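Local structure of predicted phosphatase, HAD family (Clostridium acetobutylicum, 3MC1) at residues Pro50-Phe55 and Phe61-Ala66; Tyr72-Phe77 and Ser135-Lys140; Pro181-Thr186 and His211-Glu216; Tyr202-Asn205 and Glu209-Lys212. The protein is a predicted phosphatase of the haloacid dehalogenase (HAD) family, probably hydrolysing phosphate esters with the help of a bound metal ion. All blocks are in the same frame, centred on the assembly; numbering follows the deposited sequence.

Interaction 1 of 4, residues Pro50-Phe55 and Phe61-Ala66; sequences PLKTSF and FDEETA
Lys52 and Glu63 meet as a salt bridge between the first turns of two successive helices, Lys52 NZ standing 3.1 Å from Glu63 OE2. The hydrogen bond within it is weak, and OE2 sits too near the lysine chain in the model for its exact place to be trusted. Lys52 leaves its helix with CG anti to the backbone N (chi1 -173°) and bends only at chi3, while Glu63 folds at chi2 to turn its carboxylate back across the gap. One residue earlier, Asp62 caps the second helix: OD1 takes Thr65 N at 2.7 Å, nearly along the C-O bond, and also Thr65 OG1, which comes from above the carboxylate plane. Pro50 occupies the N-cap of the first helix, and its O accepts from both Thr53 OG1 and Ser54 N. Helices 51-59 and 63-81 belong to the helical cap that HAD phosphatases of this type insert between the first and second strands of the core, here 6-9 and 104-109. Beneath the salt bridge the packing is apolar. Ala66 CB touches both Phe55 CB, 4.1 Å away, and Lys52 CG. The Phe55 and Phe61 side chains run side by side in the same direction; Phe55 CB lies 3.8 Å from Phe61 CD2, at the edge of that ring. Thr65 CG2 rests over one face of the Phe61 ring, 3.5 Å above its plane and offset toward the rim. Farther in, Phe55 reaches Val26 and Leu30 of helix 19-31 and meets the Phe46 ring edge-to-face.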
loop_
_atom_site.group_PDB
_atom_site.type_symbol
_atom_site.label_atom_id
_atom_site.label_comp_id
_atom_site.label_asym_id
_atom_site.label_seq_id
_atom_site.Cartn_x
_atom_site.Cartn_y
_atom_site.Cartn_z
ATOM N N PRO A 50 6.621 4.959 2.750
ATOM C CA PRO A 50 7.090 4.718 4.121
ATOM C C PRO A 50 6.951 6.032 4.898
ATOM O O PRO A 50 7.275 7.092 4.376
ATOM C CB PRO A 50 8.554 4.318 3.925
ATOM C CG PRO A 50 8.572 3.720 2.545
ATOM C CD PRO A 50 7.669 4.644 1.762
ATOM N N LEU A 51 6.453 5.975 6.125
ATOM C CA LEU A 51 6.293 7.196 6.913
ATOM C C LEU A 51 7.590 7.993 7.014
ATOM O O LEU A 51 7.589 9.220 6.894
ATOM C CB LEU A 51 5.808 6.871 8.332
ATOM C CG LEU A 51 4.375 6.364 8.471
ATOM C CD1 LEU A 51 4.074 6.104 9.930
ATOM C CD2 LEU A 51 3.407 7.390 7.888
ATOM N N LYS A 52 8.696 7.292 7.243
ATOM C CA LYS A 52 9.983 7.957 7.391
ATOM C C LYS A 52 10.276 8.861 6.207
ATOM O O LYS A 52 10.583 10.037 6.376
ATOM C CB LYS A 52 11.102 6.924 7.552
ATOM C CG LYS A 52 12.453 7.527 7.887
ATOM C CD LYS A 52 13.489 6.448 8.147
ATOM C CE LYS A 52 13.153 5.618 9.387
ATOM N NZ LYS A 52 14.132 4.501 9.596
ATOM N N THR A 53 10.169 8.311 5.003
ATOM C CA THR A 53 10.435 9.089 3.798
ATOM C C THR A 53 9.552 10.345 3.769
ATOM O O THR A 53 10.010 11.437 3.409
ATOM C CB THR A 53 10.174 8.242 2.520
ATOM O OG1 THR A 53 8.766 8.153 2.271
ATOM C CG2 THR A 53 10.704 6.840 2.707
ATOM N N SER A 54 8.292 10.195 4.176
ATOM C CA SER A 54 7.351 11.313 4.174
ATOM C C SER A 54 7.639 12.391 5.226
ATOM O O SER A 54 7.601 13.578 4.915
ATOM C CB SER A 54 5.918 10.792 4.342
ATOM O OG SER A 54 5.517 10.004 3.223
ATOM N N PHE A 55 7.917 11.991 6.463
ATOM C CA PHE A 55 8.207 12.975 7.509
ATOM C C PHE A 55 9.482 13.751 7.167
ATOM O O PHE A 55 9.570 14.960 7.394
ATOM C CB PHE A 55 8.357 12.293 8.874
ATOM C CG PHE A 55 7.045 12.025 9.570
ATOM C CD1 PHE A 55 6.168 13.069 9.855
ATOM C CD2 PHE A 55 6.691 10.726 9.947
ATOM C CE1 PHE A 55 4.957 12.829 10.507
ATOM C CE2 PHE A 55 5.485 10.476 10.599
ATOM C CZ PHE A 55 4.614 11.527 10.880
ATOM N N PHE A 61 12.557 16.503 8.598
ATOM C CA PHE A 61 13.080 15.858 9.800
ATOM C C PHE A 61 14.285 15.018 9.421
ATOM O O PHE A 61 14.412 14.585 8.273
ATOM C CB PHE A 61 12.045 14.919 10.433
ATOM C CG PHE A 61 10.904 15.617 11.115
ATOM C CD1 PHE A 61 11.065 16.889 11.668
ATOM C CD2 PHE A 61 9.681 14.968 11.269
ATOM C CE1 PHE A 61 10.021 17.502 12.367
ATOM C CE2 PHE A 61 8.631 15.569 11.965
ATOM C CZ PHE A 61 8.800 16.835 12.516
ATOM N N ASP A 62 15.181 14.793 10.374
ATOM C CA ASP A 62 16.324 13.947 10.089
ATOM C C ASP A 62 15.894 12.532 10.448
ATOM O O ASP A 62 14.773 12.323 10.922
ATOM C CB ASP A 62 17.575 14.362 10.892
ATOM C CG ASP A 62 17.369 14.322 12.401
ATOM O OD1 ASP A 62 16.589 13.486 12.898
ATOM O OD2 ASP A 62 18.021 15.125 13.100
ATOM N N GLU A 63 16.773 11.569 10.216
ATOM C CA GLU A 63 16.484 10.169 10.500
ATOM C C GLU A 63 15.869 9.951 11.885
ATOM O O GLU A 63 14.755 9.442 12.005
ATOM C CB GLU A 63 17.771 9.353 10.387
ATOM C CG GLU A 63 17.567 7.856 10.246
ATOM C CD GLU A 63 17.072 7.466 8.866
ATOM O OE1 GLU A 63 17.664 7.927 7.865
ATOM O OE2 GLU A 63 16.102 6.688 8.779
ATOM N N GLU A 64 16.602 10.343 12.926
ATOM C CA GLU A 64 16.150 10.170 14.306
ATOM C C GLU A 64 14.855 10.905 14.666
ATOM O O GLU A 64 14.024 10.374 15.405
ATOM C CB GLU A 64 17.268 10.582 15.275
ATOM C CG GLU A 64 17.572 12.074 15.284
ATOM C CD GLU A 64 18.754 12.437 16.176
ATOM O OE1 GLU A 64 18.764 12.032 17.364
ATOM O OE2 GLU A 64 19.670 13.136 15.686
ATOM N N THR A 65 14.682 12.121 14.156
ATOM C CA THR A 65 13.477 12.893 14.448
ATOM C C THR A 65 12.256 12.276 13.766
ATOM O O THR A 65 11.152 12.280 14.319
ATOM C CB THR A 65 13.602 14.352 13.977
ATOM O OG1 THR A 65 14.765 14.949 14.559
ATOM C CG2 THR A 65 12.379 15.147 14.406
ATOM N N ALA A 66 12.460 11.757 12.559
ATOM C CA ALA A 66 11.378 11.127 11.815
ATOM C C ALA A 66 10.968 9.865 12.563
ATOM O O ALA A 66 9.793 9.495 12.593
ATOM C CB ALA A 66 11.837 10.784 10.399
#

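Interaction 2 of 4, residues Tyr72-Phe77 and Ser135-Lys140; sequences YYRDYF and SSLDGK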
loop_
_atom_site.group_PDB
_atom_site.type_symbol
_atom_site.label_atom_id
_atom_site.label_comp_id
_atom_site.label_asym_id
_atom_site.label_seq_id
_atom_site.Cartn_x
_atom_site.Cartn_y
_atom_site.Cartn_z
ATOM N N TYR A 72 5.023 8.493 17.570
ATOM C CA TYR A 72 3.825 9.212 18.007
ATOM C C TYR A 72 2.660 8.772 17.126
ATOM O O TYR A 72 1.551 8.534 17.599
ATOM C CB TYR A 72 3.983 10.727 17.864
ATOM C CG TYR A 72 4.964 11.366 18.814
ATOM C CD1 TYR A 72 5.071 10.937 20.135
ATOM C CD2 TYR A 72 5.769 12.427 18.397
ATOM C CE1 TYR A 72 5.959 11.549 21.020
ATOM C CE2 TYR A 72 6.657 13.046 19.269
ATOM C CZ TYR A 72 6.749 12.600 20.578
ATOM O OH TYR A 72 7.645 13.195 21.438
ATOM N N TYR A 73 2.928 8.701 15.830
ATOM C CA TYR A 73 1.940 8.283 14.851
ATOM C C TYR A 73 1.356 6.947 15.308
ATOM O O TYR A 73 0.138 6.781 15.377
ATOM C CB TYR A 73 2.627 8.122 13.493
ATOM C CG TYR A 73 1.807 7.436 12.417
ATOM C CD1 TYR A 73 1.239 8.170 11.384
ATOM C CD2 TYR A 73 1.660 6.039 12.398
ATOM C CE1 TYR A 73 0.554 7.542 10.346
ATOM C CE2 TYR A 73 0.967 5.399 11.367
ATOM C CZ TYR A 73 0.423 6.158 10.344
ATOM O OH TYR A 73 -0.219 5.547 9.293
ATOM N N ARG A 74 2.235 6.005 15.645
ATOM C CA ARG A 74 1.792 4.679 16.066
ATOM C C ARG A 74 1.016 4.624 17.373
ATOM O O ARG A 74 0.158 3.761 17.532
ATOM C CB ARG A 74 2.978 3.722 16.103
ATOM C CG ARG A 74 3.466 3.386 14.695
ATOM C CD ARG A 74 4.760 2.608 14.710
ATOM N NE ARG A 74 5.226 2.312 13.358
ATOM C CZ ARG A 74 6.407 1.771 13.083
ATOM N NH1 ARG A 74 7.241 1.473 14.069
ATOM N NH2 ARG A 74 6.757 1.525 11.828
ATOM N N ASP A 75 1.309 5.535 18.304
ATOM C CA ASP A 75 0.581 5.572 19.569
ATOM C C ASP A 75 -0.902 5.680 19.272
ATOM O O ASP A 75 -1.730 5.075 19.958
ATOM C CB ASP A 75 0.981 6.784 20.424
ATOM C CG ASP A 75 2.449 6.802 20.773
ATOM O OD1 ASP A 75 3.026 5.720 21.007
ATOM O OD2 ASP A 75 3.021 7.910 20.835
ATOM N N TYR A 76 -1.232 6.471 18.255
ATOM C CA TYR A 76 -2.614 6.674 17.859
ATOM C C TYR A 76 -3.104 5.645 16.828
ATOM O O TYR A 76 -4.238 5.171 16.901
ATOM C CB TYR A 76 -2.791 8.071 17.272
ATOM C CG TYR A 76 -4.208 8.357 16.832
ATOM C CD1 TYR A 76 -5.165 8.832 17.737
ATOM C CD2 TYR A 76 -4.611 8.108 15.518
ATOM C CE1 TYR A 76 -6.488 9.049 17.338
ATOM C CE2 TYR A 76 -5.920 8.318 15.113
ATOM C CZ TYR A 76 -6.856 8.789 16.022
ATOM O OH TYR A 76 -8.149 9.005 15.606
ATOM N N PHE A 77 -2.252 5.324 15.857
ATOM C CA PHE A 77 -2.635 4.376 14.810
ATOM C C PHE A 77 -2.907 2.962 15.297
ATOM O O PHE A 77 -3.901 2.349 14.920
ATOM C CB PHE A 77 -1.562 4.313 13.727
ATOM C CG PHE A 77 -1.961 3.480 12.545
ATOM C CD1 PHE A 77 -2.784 4.014 11.565
ATOM C CD2 PHE A 77 -1.554 2.151 12.436
ATOM C CE1 PHE A 77 -3.203 3.238 10.484
ATOM C CE2 PHE A 77 -1.969 1.365 11.354
ATOM C CZ PHE A 77 -2.794 1.913 10.382
ATOM N N SER A 135 6.316 -4.083 5.956
ATOM C CA SER A 135 7.606 -3.643 6.452
ATOM C C SER A 135 7.769 -4.120 7.895
ATOM O O SER A 135 6.815 -4.593 8.525
ATOM C CB SER A 135 7.696 -2.111 6.409
ATOM O OG SER A 135 6.685 -1.514 7.206
ATOM N N SER A 136 8.984 -4.022 8.408
ATOM C CA SER A 136 9.243 -4.393 9.790
ATOM C C SER A 136 9.074 -3.083 10.552
ATOM O O SER A 136 9.434 -2.024 10.041
ATOM C CB SER A 136 10.671 -4.917 9.934
ATOM O OG SER A 136 11.586 -4.013 9.344
ATOM N N LEU A 137 8.520 -3.142 11.757
ATOM C CA LEU A 137 8.327 -1.931 12.548
ATOM C C LEU A 137 9.581 -1.057 12.624
ATOM O O LEU A 137 9.472 0.164 12.687
ATOM C CB LEU A 137 7.850 -2.288 13.959
ATOM C CG LEU A 137 6.389 -2.730 14.091
ATOM C CD1 LEU A 137 6.118 -3.225 15.506
ATOM C CD2 LEU A 137 5.464 -1.558 13.748
ATOM N N ASP A 138 10.767 -1.666 12.598
ATOM C CA ASP A 138 12.009 -0.888 12.667
ATOM C C ASP A 138 12.438 -0.251 11.345
ATOM O O ASP A 138 13.454 0.442 11.282
ATOM C CB ASP A 138 13.169 -1.735 13.214
ATOM C CG ASP A 138 13.525 -2.909 12.316
ATOM O OD1 ASP A 138 13.409 -2.784 11.080
ATOM O OD2 ASP A 138 13.942 -3.957 12.854
ATOM N N GLY A 139 11.675 -0.489 10.286
ATOM C CA GLY A 139 12.009 0.105 9.006
ATOM C C GLY A 139 13.206 -0.454 8.255
ATOM O O GLY A 139 13.585 0.097 7.220
ATOM N N LYS A 140 13.806 -1.530 8.753
ATOM C CA LYS A 140 14.956 -2.120 8.064
ATOM C C LYS A 140 14.523 -2.638 6.692
ATOM O O LYS A 140 15.284 -2.600 5.720
ATOM C CB LYS A 140 15.560 -3.249 8.902
ATOM C CG LYS A 140 16.296 -2.731 10.126
ATOM C CD LYS A 140 17.159 -3.793 10.775
ATOM C CE LYS A 140 17.990 -3.181 11.899
ATOM N NZ LYS A 140 18.848 -4.189 12.587
HETATM O O HOH W 1 8.501 0.672 9.133
#
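Arg74 reaches from helix 63-81 of the cap to Leu137, in the loop that follows strand 131-135 of the Rossmann-like HAD core, making a small surface contact between the two parts of the enzyme. Its close-fitting part is the guanidinium group. NH1 and NH2 approach end-on and share one acceptor, Leu137 O: the bond from NH1 to Leu137 O is 2.9 Å long with an angle of 154° at the hydrogen, that from NH2 to the same oxygen 3.2 Å and more bent. The oxygen lies almost exactly in the guanidinium plane, so the two bonds limit rotation about the end of the chain. Leu137 also folds CD2 over one face, 3.5 Å above the plane and centred on it. The arginine spans the gap because its chain is extended from CG to NE (chi2 171°). Pro112 and Phe115 lie against it as well.

The solvent side is looser: a water at the guanidinium edge receives a weak bond from Arg74 NH2, gives a firmer one to Ser136 O and another weak one to Ser135 OG. Leu137 is the second residue of a type I turn from Ser136 to Gly139, closed by Gly139 N bonding to Ser136 O; the positive phi of Gly139 suits glycine. There Asp138 OD1 accepts from Ser136 OG, above the carboxylate plane, and closes an Asx turn by taking Lys140 N at 2.7 Å.

Interaction 3 of 4, residues Pro181-Thr186 and His211-Glu216; sequences PSIGVT and HKKILE
Ile183 and Lys213 are the closest backbone points here, their CA atoms 8.0 Å apart, where strand 182-185 passes beneath helix 207-215. Side chains alone bridge that gap; no hydrogen bond passes between the two segments. It is the helix-on-sheet packing of the Rossmann-like HAD core: strand 182-185 lies between strands 162-166 and 202-204 in the parallel sheet, and the helix lies across one face. Backbone bonds hold the strand on both flanks, Ile183 pairing with Met164 and Gly166, Gly184 with Tyr202 and Val204.

A single methyl group carries the contact. The Ile183 side chain rises from the sheet with CG1 anti to the carbonyl carbon, and a fully extended chi2 (-179°) brings CD1 against the side chains of two consecutive helix residues, Lys213 and Ile214. Lys213 gives its aliphatic root, with CG 3.9 Å from Ile183 CD1 and CB slightly farther; a bend at chi2 (67°) then carries the rest of the chain, and the amine, away from the strand. Ile214 is buried and also touches Leu98 and Phe103, so it joins the helix to the neighbouring helix 91-101 as well as to the sheet. Ile163, Tyr202 and Leu217 pack round Ile183. The two isoleucine side chains cross at about a right angle, Ile183 CD1 lying 3.9 Å from Ile214 CG1.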
loop_
_atom_site.group_PDB
_atom_site.type_symbol
_atom_site.label_atom_id
_atom_site.label_comp_id
_atom_site.label_asym_id
_atom_site.label_seq_id
_atom_site.Cartn_x
_atom_site.Cartn_y
_atom_site.Cartn_z
ATOM N N PRO A 181 5.308 -6.229 -14.184
ATOM C CA PRO A 181 4.448 -5.246 -14.840
ATOM C C PRO A 181 3.584 -4.710 -13.708
ATOM O O PRO A 181 3.406 -5.386 -12.682
ATOM C CB PRO A 181 3.653 -6.084 -15.833
ATOM C CG PRO A 181 3.575 -7.413 -15.161
ATOM C CD PRO A 181 4.964 -7.600 -14.595
ATOM N N SER A 182 3.066 -3.502 -13.877
ATOM C CA SER A 182 2.237 -2.908 -12.850
ATOM C C SER A 182 0.947 -2.328 -13.403
ATOM O O SER A 182 0.903 -1.836 -14.529
ATOM C CB SER A 182 3.012 -1.806 -12.126
ATOM O OG SER A 182 3.475 -0.821 -13.034
ATOM N N ILE A 183 -0.108 -2.436 -12.607
ATOM C CA ILE A 183 -1.392 -1.859 -12.948
ATOM C C ILE A 183 -1.606 -0.796 -11.873
ATOM O O ILE A 183 -1.661 -1.111 -10.679
ATOM C CB ILE A 183 -2.554 -2.854 -12.838
ATOM C CG1 ILE A 183 -2.359 -4.038 -13.788
ATOM C CG2 ILE A 183 -3.864 -2.124 -13.182
ATOM C CD1 ILE A 183 -3.506 -5.052 -13.726
ATOM N N GLY A 184 -1.693 0.459 -12.292
ATOM C CA GLY A 184 -1.918 1.524 -11.341
ATOM C C GLY A 184 -3.407 1.812 -11.293
ATOM O O GLY A 184 -4.083 1.745 -12.322
ATOM N N VAL A 185 -3.932 2.097 -10.105
ATOM C CA VAL A 185 -5.352 2.413 -9.977
ATOM C C VAL A 185 -5.463 3.871 -9.556
ATOM O O VAL A 185 -4.652 4.352 -8.766
ATOM C CB VAL A 185 -6.049 1.499 -8.939
ATOM C CG1 VAL A 185 -5.780 0.031 -9.297
ATOM C CG2 VAL A 185 -5.560 1.819 -7.534
ATOM N N THR A 186 -6.461 4.574 -10.090
ATOM C CA THR A 186 -6.648 5.986 -9.774
ATOM C C THR A 186 -7.733 6.273 -8.745
ATOM O O THR A 186 -7.984 7.433 -8.432
ATOM C CB THR A 186 -6.958 6.819 -11.046
ATOM O OG1 THR A 186 -8.094 6.260 -11.715
ATOM C CG2 THR A 186 -5.752 6.830 -11.999
ATOM N N HIS A 211 -10.331 -5.500 -12.345
ATOM C CA HIS A 211 -10.661 -6.905 -12.536
ATOM C C HIS A 211 -10.432 -7.308 -13.990
ATOM O O HIS A 211 -9.720 -8.271 -14.271
ATOM C CB HIS A 211 -12.124 -7.151 -12.149
ATOM C CG HIS A 211 -12.514 -8.598 -12.134
ATOM N ND1 HIS A 211 -12.396 -9.416 -13.238
ATOM C CD2 HIS A 211 -13.012 -9.376 -11.145
ATOM C CE1 HIS A 211 -12.800 -10.634 -12.928
ATOM N NE2 HIS A 211 -13.180 -10.638 -11.663
ATOM N N LYS A 212 -11.029 -6.553 -14.909
ATOM C CA LYS A 212 -10.918 -6.821 -16.344
ATOM C C LYS A 212 -9.473 -6.850 -16.816
ATOM O O LYS A 212 -9.065 -7.757 -17.544
ATOM C CB LYS A 212 -11.668 -5.753 -17.141
ATOM C CG LYS A 212 -13.151 -5.638 -16.827
ATOM C CD LYS A 212 -13.793 -4.561 -17.696
ATOM C CE LYS A 212 -15.283 -4.420 -17.425
ATOM N NZ LYS A 212 -16.026 -5.667 -17.732
ATOM N N LYS A 213 -8.705 -5.850 -16.390
ATOM C CA LYS A 213 -7.302 -5.721 -16.773
ATOM C C LYS A 213 -6.434 -6.872 -16.287
ATOM O O LYS A 213 -5.537 -7.320 -17.001
ATOM C CB LYS A 213 -6.733 -4.406 -16.239
ATOM C CG LYS A 213 -5.427 -3.996 -16.891
ATOM C CD LYS A 213 -5.658 -3.653 -18.357
ATOM C CE LYS A 213 -4.492 -2.882 -18.958
ATOM N NZ LYS A 213 -4.791 -2.471 -20.357
ATOM N N ILE A 214 -6.678 -7.337 -15.067
ATOM C CA ILE A 214 -5.892 -8.439 -14.530
ATOM C C ILE A 214 -6.055 -9.656 -15.427
ATOM O O ILE A 214 -5.091 -10.357 -15.732
ATOM C CB ILE A 214 -6.332 -8.807 -13.096
ATOM C CG1 ILE A 214 -5.952 -7.679 -12.132
ATOM C CG2 ILE A 214 -5.666 -10.115 -12.660
ATOM C CD1 ILE A 214 -6.389 -7.932 -10.698
ATOM N N LEU A 215 -7.285 -9.898 -15.854
ATOM C CA LEU A 215 -7.575 -11.033 -16.711
ATOM C C LEU A 215 -6.955 -10.901 -18.100
ATOM O O LEU A 215 -6.136 -11.732 -18.497
ATOM C CB LEU A 215 -9.091 -11.227 -16.828
ATOM C CG LEU A 215 -9.836 -11.611 -15.543
ATOM C CD1 LEU A 215 -11.338 -11.656 -15.814
ATOM C CD2 LEU A 215 -9.344 -12.962 -15.039
ATOM N N GLU A 216 -7.316 -9.860 -18.843
ATOM C CA GLU A 216 -6.759 -9.734 -20.181
ATOM C C GLU A 216 -5.249 -9.595 -20.208
ATOM O O GLU A 216 -4.655 -9.453 -21.269
ATOM C CB GLU A 216 -7.425 -8.595 -20.961
ATOM C CG GLU A 216 -7.541 -7.267 -20.265
ATOM C CD GLU A 216 -8.197 -6.229 -21.165
ATOM O OE1 GLU A 216 -7.586 -5.864 -22.195
ATOM O OE2 GLU A 216 -9.326 -5.785 -20.852
#

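Interaction 4 of 4, residues Tyr202-Asn205 and Glu209-Lys212; sequences YIVN and ELHK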
loop_
_atom_site.group_PDB
_atom_site.type_symbol
_atom_site.label_atom_id
_atom_site.label_comp_id
_atom_site.label_asym_id
_atom_site.label_seq_id
_atom_site.Cartn_x
_atom_site.Cartn_y
_atom_site.Cartn_z
ATOM N N TYR A 202 0.013 -0.284 -16.764
ATOM C CA TYR A 202 -1.430 -0.327 -17.005
ATOM C C TYR A 202 -2.074 0.627 -15.998
ATOM O O TYR A 202 -1.585 0.743 -14.875
ATOM C CB TYR A 202 -1.961 -1.739 -16.778
ATOM C CG TYR A 202 -1.109 -2.819 -17.394
ATOM C CD1 TYR A 202 -1.464 -3.410 -18.601
ATOM C CD2 TYR A 202 0.090 -3.218 -16.798
ATOM C CE1 TYR A 202 -0.642 -4.360 -19.196
ATOM C CE2 TYR A 202 0.913 -4.170 -17.399
ATOM C CZ TYR A 202 0.539 -4.730 -18.601
ATOM O OH TYR A 202 1.357 -5.639 -19.237
ATOM N N ILE A 203 -3.153 1.307 -16.390
ATOM C CA ILE A 203 -3.835 2.250 -15.496
ATOM C C ILE A 203 -5.359 2.144 -15.572
ATOM O O ILE A 203 -5.944 2.263 -16.651
ATOM C CB ILE A 203 -3.431 3.707 -15.812
ATOM C CG1 ILE A 203 -1.907 3.856 -15.737
ATOM C CG2 ILE A 203 -4.074 4.652 -14.814
ATOM C CD1 ILE A 203 -1.397 5.241 -16.081
ATOM N N VAL A 204 -5.995 1.923 -14.421
ATOM C CA VAL A 204 -7.449 1.793 -14.353
ATOM C C VAL A 204 -8.063 2.756 -13.338
ATOM O O VAL A 204 -7.407 3.164 -12.375
ATOM C CB VAL A 204 -7.876 0.347 -13.994
ATOM C CG1 VAL A 204 -7.258 -0.631 -14.990
ATOM C CG2 VAL A 204 -7.475 0.012 -12.565
ATOM N N ASN A 205 -9.326 3.111 -13.548
ATOM C CA ASN A 205 -9.995 4.059 -12.659
ATOM C C ASN A 205 -11.021 3.462 -11.694
ATOM O O ASN A 205 -11.637 4.193 -10.917
ATOM C CB ASN A 205 -10.655 5.150 -13.496
ATOM C CG ASN A 205 -11.577 4.582 -14.550
ATOM O OD1 ASN A 205 -12.586 3.948 -14.235
ATOM N ND2 ASN A 205 -11.229 4.795 -15.816
ATOM N N GLU A 209 -12.630 -2.154 -13.461
ATOM C CA GLU A 209 -11.665 -1.989 -14.546
ATOM C C GLU A 209 -10.410 -2.783 -14.200
ATOM O O GLU A 209 -9.745 -3.333 -15.077
ATOM C CB GLU A 209 -11.285 -0.517 -14.704
ATOM C CG GLU A 209 -12.366 0.377 -15.279
ATOM C CD GLU A 209 -12.383 0.370 -16.795
ATOM O OE1 GLU A 209 -12.526 1.466 -17.379
ATOM O OE2 GLU A 209 -12.259 -0.721 -17.400
ATOM N N LEU A 210 -10.090 -2.810 -12.906
ATOM C CA LEU A 210 -8.926 -3.527 -12.403
ATOM C C LEU A 210 -9.132 -5.019 -12.650
ATOM O O LEU A 210 -8.236 -5.711 -13.122
ATOM C CB LEU A 210 -8.763 -3.245 -10.901
ATOM C CG LEU A 210 -7.643 -3.944 -10.128
ATOM C CD1 LEU A 210 -6.289 -3.689 -10.787
ATOM C CD2 LEU A 210 -7.650 -3.434 -8.692
ATOM N N HIS A 211 -10.331 -5.500 -12.345
ATOM C CA HIS A 211 -10.661 -6.905 -12.536
ATOM C C HIS A 211 -10.432 -7.308 -13.990
ATOM O O HIS A 211 -9.720 -8.271 -14.271
ATOM C CB HIS A 211 -12.124 -7.151 -12.149
ATOM C CG HIS A 211 -12.514 -8.598 -12.134
ATOM N ND1 HIS A 211 -12.396 -9.416 -13.238
ATOM C CD2 HIS A 211 -13.012 -9.376 -11.145
ATOM C CE1 HIS A 211 -12.800 -10.634 -12.928
ATOM N NE2 HIS A 211 -13.180 -10.638 -11.663
ATOM N N LYS A 212 -11.029 -6.553 -14.909
ATOM C CA LYS A 212 -10.918 -6.821 -16.344
ATOM C C LYS A 212 -9.473 -6.850 -16.816
ATOM O O LYS A 212 -9.065 -7.757 -17.544
ATOM C CB LYS A 212 -11.668 -5.753 -17.141
ATOM C CG LYS A 212 -13.151 -5.638 -16.827
ATOM C CD LYS A 212 -13.793 -4.561 -17.696
ATOM C CE LYS A 212 -15.283 -4.420 -17.425
ATOM N NZ LYS A 212 -16.026 -5.667 -17.732
#
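Val204 and Glu209 form a local strand-to-helix contact at the edge of the core sheet, where the chain leaves its outermost strand, 202-204, and turns back as helix 207-215, the last of the fold. The turn is so short that Val204 CB and Glu209 CB are 3.6 Å apart. Val204 fits against the helix backbone with both branches: CG1 lies 3.7 Å from Glu209 O, and CG2, set between the backbone N and the carbonyl carbon, meets Leu210 CA at 3.8 Å. Leu210 CB adds an apolar contact to the same methyl.

Toward solvent the fit changes from methyls to polar groups. Asn205 OD1 touches Glu209 CG at 3.7 Å, but the amide and carboxylate planes stand 65° apart and no hydrogen bond joins them. Asn205 N is buried here without a partner in the model. Ser206 OG accepts from Glu209 N at the start of the helix.

Leu210 continues inward onto Ile183 and Val185 of the adjacent strand 182-185, and Val204 O accepts from Thr186 OG1 beyond that strand's end. Ile203 faces the other way, onto helix 192-198, so strand 202-204 is packed between two helices on opposite faces of the sheet.

In the fold
From the N terminus, interaction 1 closes a short helical hairpin within the cap, and interaction 2 then closes a much longer loop that brings helix 63-81 to the end of core strand 131-135. The two follow in series but share that helix and touch where Leu51 packs on Tyr73. On the opposite side of the chain's centre, interaction 3 closes the span from strand 182-185 to helix 207-215, and interaction 4, whose touching residues fall within that span, the tight turn from neighbouring strand 202-204 into the same helix. Interaction 1 thus holds two cap helices together, interaction 2 ties cap to core, and interactions 3 and 4 fasten the C-terminal helix to the sheet.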